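Local coordinates for pyruvate dehydrogenase complex, dihydrolipoamide acetyltransferase E2 component (Thermus thermophilus, PDB 2EQ9), which probably transfers acetyl groups through lipoate in the pyruvate dehydrogenase complex, its peripheral subunit-binding domain here docking onto another protein, at residues R8-E13 / E33-Y38; E19-S24 / G28-E33. One frame throughout, in Å; residues are numbered along the deposited sequence.

Contact 1 (R8-E13 / E33-Y38)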
loop_
_atom_site.group_PDB
_atom_site.type_symbol
_atom_site.label_atom_id
_atom_site.label_comp_id
_atom_site.label_asym_id
_atom_site.label_seq_id
_atom_site.Cartn_x
_atom_site.Cartn_y
_atom_site.Cartn_z
ATOM N N ARG C 8 -20.493 -15.790 3.864
ATOM C CA ARG C 8 -20.347 -16.504 5.136
ATOM C C ARG C 8 -21.130 -15.768 6.219
ATOM O O ARG C 8 -21.753 -16.384 7.088
ATOM C CB ARG C 8 -18.866 -16.598 5.546
ATOM C CG ARG C 8 -17.936 -16.982 4.399
ATOM C CD ARG C 8 -16.591 -17.509 4.869
ATOM N NE ARG C 8 -15.800 -16.563 5.658
ATOM C CZ ARG C 8 -14.848 -15.772 5.171
ATOM N NH1 ARG C 8 -14.554 -15.790 3.878
ATOM N NH2 ARG C 8 -14.153 -14.991 5.994
ATOM N N LYS C 9 -21.092 -14.441 6.150
ATOM C CA LYS C 9 -21.783 -13.597 7.109
ATOM C C LYS C 9 -23.289 -13.813 7.008
ATOM O O LYS C 9 -23.965 -14.034 8.014
ATOM C CB LYS C 9 -21.431 -12.131 6.844
ATOM C CG LYS C 9 -21.607 -11.222 8.048
ATOM C CD LYS C 9 -22.991 -10.609 8.094
ATOM C CE LYS C 9 -23.137 -9.497 7.064
ATOM N NZ LYS C 9 -24.522 -8.938 7.075
ATOM N N LEU C 10 -23.808 -13.770 5.785
ATOM C CA LEU C 10 -25.235 -13.954 5.558
ATOM C C LEU C 10 -25.688 -15.387 5.843
ATOM O O LEU C 10 -26.794 -15.603 6.327
ATOM C CB LEU C 10 -25.583 -13.562 4.121
ATOM C CG LEU C 10 -27.062 -13.372 3.777
ATOM C CD1 LEU C 10 -27.734 -14.711 3.637
ATOM C CD2 LEU C 10 -27.737 -12.523 4.845
ATOM N N ALA C 11 -24.837 -16.364 5.551
ATOM C CA ALA C 11 -25.186 -17.758 5.797
ATOM C C ALA C 11 -25.465 -17.964 7.285
ATOM O O ALA C 11 -26.439 -18.618 7.663
ATOM C CB ALA C 11 -24.056 -18.671 5.342
ATOM N N ARG C 12 -24.609 -17.392 8.127
ATOM C CA ARG C 12 -24.767 -17.513 9.568
ATOM C C ARG C 12 -26.064 -16.867 10.053
ATOM O O ARG C 12 -26.850 -17.493 10.768
ATOM C CB ARG C 12 -23.583 -16.864 10.293
ATOM C CG ARG C 12 -22.246 -17.537 10.061
ATOM C CD ARG C 12 -21.173 -16.936 10.968
ATOM N NE ARG C 12 -21.444 -17.190 12.382
ATOM C CZ ARG C 12 -21.406 -18.393 12.951
ATOM N NH1 ARG C 12 -21.106 -19.466 12.228
ATOM N NH2 ARG C 12 -21.672 -18.527 14.245
ATOM N N GLU C 13 -26.283 -15.617 9.657
ATOM C CA GLU C 13 -27.471 -14.872 10.069
ATOM C C GLU C 13 -28.771 -15.529 9.617
ATOM O O GLU C 13 -29.856 -15.146 10.058
ATOM C CB GLU C 13 -27.393 -13.437 9.543
ATOM C CG GLU C 13 -26.053 -12.782 9.829
ATOM C CD GLU C 13 -25.975 -11.351 9.344
ATOM O OE1 GLU C 13 -26.439 -11.077 8.214
ATOM O OE2 GLU C 13 -25.433 -10.504 10.090
ATOM N N GLU C 33 -25.432 -14.158 -3.415
ATOM C CA GLU C 33 -26.574 -14.572 -4.221
ATOM C C GLU C 33 -26.865 -16.050 -3.989
ATOM O O GLU C 33 -28.012 -16.431 -3.752
ATOM C CB GLU C 33 -26.302 -14.326 -5.710
ATOM C CG GLU C 33 -25.823 -12.915 -6.032
ATOM C CD GLU C 33 -24.334 -12.742 -5.800
ATOM O OE1 GLU C 33 -23.545 -13.216 -6.645
ATOM O OE2 GLU C 33 -23.956 -12.143 -4.769
ATOM N N ASP C 34 -25.822 -16.874 -4.047
ATOM C CA ASP C 34 -25.969 -18.313 -3.838
ATOM C C ASP C 34 -26.575 -18.640 -2.473
ATOM O O ASP C 34 -27.462 -19.485 -2.367
ATOM C CB ASP C 34 -24.613 -19.013 -3.968
ATOM C CG ASP C 34 -23.943 -18.741 -5.297
ATOM O OD1 ASP C 34 -24.627 -18.838 -6.339
ATOM O OD2 ASP C 34 -22.730 -18.439 -5.302
ATOM N N VAL C 35 -26.096 -17.974 -1.429
ATOM C CA VAL C 35 -26.612 -18.225 -0.092
ATOM C C VAL C 35 -28.110 -17.936 -0.053
ATOM O O VAL C 35 -28.883 -18.693 0.531
ATOM C CB VAL C 35 -25.889 -17.357 0.960
ATOM C CG1 VAL C 35 -26.436 -17.656 2.346
ATOM C CG2 VAL C 35 -24.398 -17.637 0.921
ATOM N N ARG C 36 -28.517 -16.839 -0.686
ATOM C CA ARG C 36 -29.925 -16.462 -0.732
ATOM C C ARG C 36 -30.695 -17.442 -1.615
ATOM O O ARG C 36 -31.836 -17.799 -1.316
ATOM C CB ARG C 36 -30.073 -15.036 -1.272
ATOM N N ALA C 37 -30.061 -17.877 -2.700
ATOM C CA ALA C 37 -30.680 -18.817 -3.626
ATOM C C ALA C 37 -30.982 -20.127 -2.913
ATOM O O ALA C 37 -32.001 -20.767 -3.171
ATOM C CB ALA C 37 -29.758 -19.070 -4.812
ATOM N N TYR C 38 -30.086 -20.519 -2.014
ATOM C CA TYR C 38 -30.244 -21.749 -1.251
ATOM C C TYR C 38 -31.299 -21.531 -0.170
ATOM O O TYR C 38 -32.014 -22.457 0.210
ATOM C CB TYR C 38 -28.905 -22.134 -0.609
ATOM C CG TYR C 38 -28.905 -23.453 0.133
ATOM C CD1 TYR C 38 -29.067 -24.661 -0.545
ATOM C CD2 TYR C 38 -28.729 -23.495 1.515
ATOM C CE1 TYR C 38 -29.052 -25.879 0.138
ATOM C CE2 TYR C 38 -28.711 -24.704 2.206
ATOM C CZ TYR C 38 -28.873 -25.890 1.513
ATOM O OH TYR C 38 -28.855 -27.084 2.199
#

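Contact 2 (E19-S24 / G28-E33)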
loop_
_atom_site.group_PDB
_atom_site.type_symbol
_atom_site.label_atom_id
_atom_site.label_comp_id
_atom_site.label_asym_id
_atom_site.label_seq_id
_atom_site.Cartn_x
_atom_site.Cartn_y
_atom_site.Cartn_z
ATOM N N GLU C 19 -21.058 -24.555 4.340
ATOM C CA GLU C 19 -20.516 -25.651 3.544
ATOM C C GLU C 19 -21.601 -26.422 2.800
ATOM O O GLU C 19 -21.303 -27.307 1.999
ATOM C CB GLU C 19 -19.706 -26.614 4.425
ATOM C CG GLU C 19 -20.301 -26.898 5.797
ATOM C CD GLU C 19 -20.147 -25.727 6.747
ATOM O OE1 GLU C 19 -19.027 -25.181 6.831
ATOM O OE2 GLU C 19 -21.137 -25.355 7.412
ATOM N N GLU C 20 -22.857 -26.073 3.058
ATOM C CA GLU C 20 -23.979 -26.746 2.414
ATOM C C GLU C 20 -24.532 -25.935 1.246
ATOM O O GLU C 20 -25.391 -26.412 0.506
ATOM C CB GLU C 20 -25.104 -26.993 3.424
ATOM C CG GLU C 20 -24.677 -27.679 4.720
ATOM C CD GLU C 20 -24.027 -29.035 4.508
ATOM O OE1 GLU C 20 -24.585 -29.858 3.749
ATOM O OE2 GLU C 20 -22.962 -29.283 5.119
ATOM N N VAL C 21 -24.042 -24.707 1.083
ATOM C CA VAL C 21 -24.504 -23.839 0.002
ATOM C C VAL C 21 -23.703 -24.036 -1.285
ATOM O O VAL C 21 -22.500 -23.779 -1.325
ATOM C CB VAL C 21 -24.409 -22.351 0.395
ATOM C CG1 VAL C 21 -24.962 -21.482 -0.726
ATOM C CG2 VAL C 21 -25.168 -22.103 1.682
ATOM N N PRO C 22 -24.364 -24.499 -2.357
ATOM C CA PRO C 22 -23.659 -24.707 -3.628
ATOM C C PRO C 22 -23.169 -23.393 -4.241
ATOM O O PRO C 22 -23.878 -22.382 -4.229
ATOM C CB PRO C 22 -24.704 -25.416 -4.489
ATOM C CG PRO C 22 -26.013 -24.898 -3.940
ATOM C CD PRO C 22 -25.773 -24.923 -2.453
ATOM N N GLY C 23 -21.948 -23.418 -4.769
ATOM C CA GLY C 23 -21.361 -22.229 -5.367
ATOM C C GLY C 23 -21.933 -21.853 -6.720
ATOM O O GLY C 23 -23.048 -22.251 -7.064
ATOM N N SER C 24 -21.169 -21.084 -7.494
ATOM C CA SER C 24 -21.621 -20.654 -8.812
ATOM C C SER C 24 -20.485 -20.345 -9.788
ATOM O O SER C 24 -20.668 -20.432 -11.005
ATOM C CB SER C 24 -22.523 -19.424 -8.676
ATOM O OG SER C 24 -21.842 -18.357 -8.042
ATOM N N GLY C 28 -17.306 -23.531 -7.810
ATOM C CA GLY C 28 -17.808 -23.387 -6.452
ATOM C C GLY C 28 -17.724 -22.158 -5.565
ATOM O O GLY C 28 -18.209 -22.220 -4.435
ATOM N N ARG C 29 -17.139 -21.054 -6.013
ATOM C CA ARG C 29 -17.068 -19.892 -5.132
ATOM C C ARG C 29 -18.479 -19.473 -4.724
ATOM O O ARG C 29 -19.308 -19.144 -5.568
ATOM C CB ARG C 29 -16.351 -18.723 -5.817
ATOM C CG ARG C 29 -16.133 -17.528 -4.894
ATOM C CD ARG C 29 -15.393 -16.375 -5.569
ATOM N NE ARG C 29 -13.973 -16.645 -5.779
ATOM C CZ ARG C 29 -13.460 -17.171 -6.887
ATOM N NH1 ARG C 29 -14.249 -17.491 -7.905
ATOM N NH2 ARG C 29 -12.151 -17.369 -6.983
ATOM N N VAL C 30 -18.750 -19.504 -3.424
ATOM C CA VAL C 30 -20.066 -19.129 -2.913
ATOM C C VAL C 30 -20.213 -17.615 -2.763
ATOM O O VAL C 30 -19.398 -16.961 -2.107
ATOM C CB VAL C 30 -20.329 -19.793 -1.553
ATOM C CG1 VAL C 30 -21.746 -19.502 -1.095
ATOM C CG2 VAL C 30 -20.086 -21.296 -1.656
ATOM N N ARG C 31 -21.259 -17.068 -3.378
ATOM C CA ARG C 31 -21.539 -15.637 -3.324
ATOM C C ARG C 31 -22.805 -15.391 -2.521
ATOM O O ARG C 31 -23.577 -16.315 -2.279
ATOM C CB ARG C 31 -21.749 -15.082 -4.733
ATOM C CG ARG C 31 -20.582 -15.274 -5.666
ATOM C CD ARG C 31 -19.425 -14.372 -5.296
ATOM N NE ARG C 31 -18.378 -14.441 -6.310
ATOM C CZ ARG C 31 -17.426 -13.527 -6.472
ATOM N NH1 ARG C 31 -16.516 -13.685 -7.428
ATOM N NH2 ARG C 31 -17.384 -12.457 -5.689
ATOM N N VAL C 32 -23.013 -14.141 -2.116
ATOM C CA VAL C 32 -24.204 -13.763 -1.357
ATOM C C VAL C 32 -25.465 -14.223 -2.089
ATOM O O VAL C 32 -26.443 -14.631 -1.465
ATOM C CB VAL C 32 -24.273 -12.227 -1.156
ATOM C CG1 VAL C 32 -25.681 -11.806 -0.736
ATOM C CG2 VAL C 32 -23.276 -11.804 -0.098
ATOM N N GLU C 33 -25.432 -14.158 -3.415
ATOM C CA GLU C 33 -26.574 -14.572 -4.221
ATOM C C GLU C 33 -26.865 -16.050 -3.989
ATOM O O GLU C 33 -28.012 -16.431 -3.752
ATOM C CB GLU C 33 -26.302 -14.326 -5.710
ATOM C CG GLU C 33 -25.823 -12.915 -6.032
ATOM C CD GLU C 33 -24.334 -12.742 -5.800
ATOM O OE1 GLU C 33 -23.545 -13.216 -6.645
ATOM O OE2 GLU C 33 -23.956 -12.143 -4.769
#

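Contact 1 (R8-E13 / E33-Y38)
Between segments 8-13 and 33-38 the CA atoms come nearest at Ala11 and Val35, 6.1 Å apart, a short separation that a small residue on one side permits. These helices, 5-13 and 32-39, are the pair that frames the peripheral subunit-binding domain, a fold so small that much of its core rests on a few apolar side chains. Val35 carries the contact. Its CG1 stands anti to the backbone N (chi1 -179°) and is thereby aimed at the facing helix, where it meets the main chain itself, 3.7 Å from Ala11 CA. The methyl CB of Ala11 lies alongside, 4.0 Å from Val35 CG1. From the neighbouring position Leu10 reaches across with CD1, which presses on Val35 CG1 at 3.5 Å, tighter than usual carbon packing; the two side chains run antiparallel and overlap alongside. Nothing polar crosses between the helices. Ile18 and Val30 from the connecting loop extend the apolar cluster, touching Ala11 and Val35. Arg8 and Arg12 leave helix 5-13 away from Val35 and form salt bridges with acidic side chains on the chain of another protein, so one helix serves both core and binding surface. Along the same helix, Lys9 NZ forms a hydrogen-bonded salt bridge with Glu13 OE1 at 3.1 Å, arriving on the syn side and 34° out of the carboxylate plane.

Contact 2 (E19-S24 / G28-E33)
The glycine-rich loop between the two helices of the peripheral subunit-binding domain folds back on itself here, bringing Gly23 and Gly28 to 3.9 Å between CA atoms. Gly23 CA lies 3.3 Å from Gly28 O in a CA-H...O contact, and a CB on Gly23 would run into that same oxygen. Gly28 adopts a positive phi (78°), a backbone shape that favours glycine. Next along, Ser24 N gives Arg29 O a weak, bent hydrogen bond of 3.3 Å. Val30 fills the inner side of the fold-back. Its CG1 meets Val21 CG1 at 3.8 Å, the two side chains crossing at about a right angle, and its CG2 rests 3.5 Å from Val21 O and close to Gly23 CA. An alanine here would remove both methyls and would probably open a gap between Val21 and Gly23, leaving the loop less firmly seated. Arg29 CD sits over one face of the Arg31 guanidinium, toward its rim, and both arginines donate hydrogen bonds to the backbone of other protein chains. The compact Gly-Ser-Gly turn is followed by a Gly-Arg-Val segment that leads up to the N-cap, Arg31, of the second helix, as in E3-binding domains.

Contact 1 and contact 2 have centres only 8 Å apart, and each lies about 4 Å from the centre of this 40-residue modelled chain. Along the sequence, helix 5-13 comes first, the folded loop of contact 2 follows, and helix 32-39 returns to close contact 1 around it; Glu33 belongs to both. Asp34 joins them: its OD2 probably accepts a hydrogen bond from Ser24 OG at 2.9 Å and also accepts one from the backbone N of Arg31, the N-cap residue of helix 32-39, which ties the loop to the start of that helix. Loop and helices thus form one compact unit that presents its arginines to partner proteins.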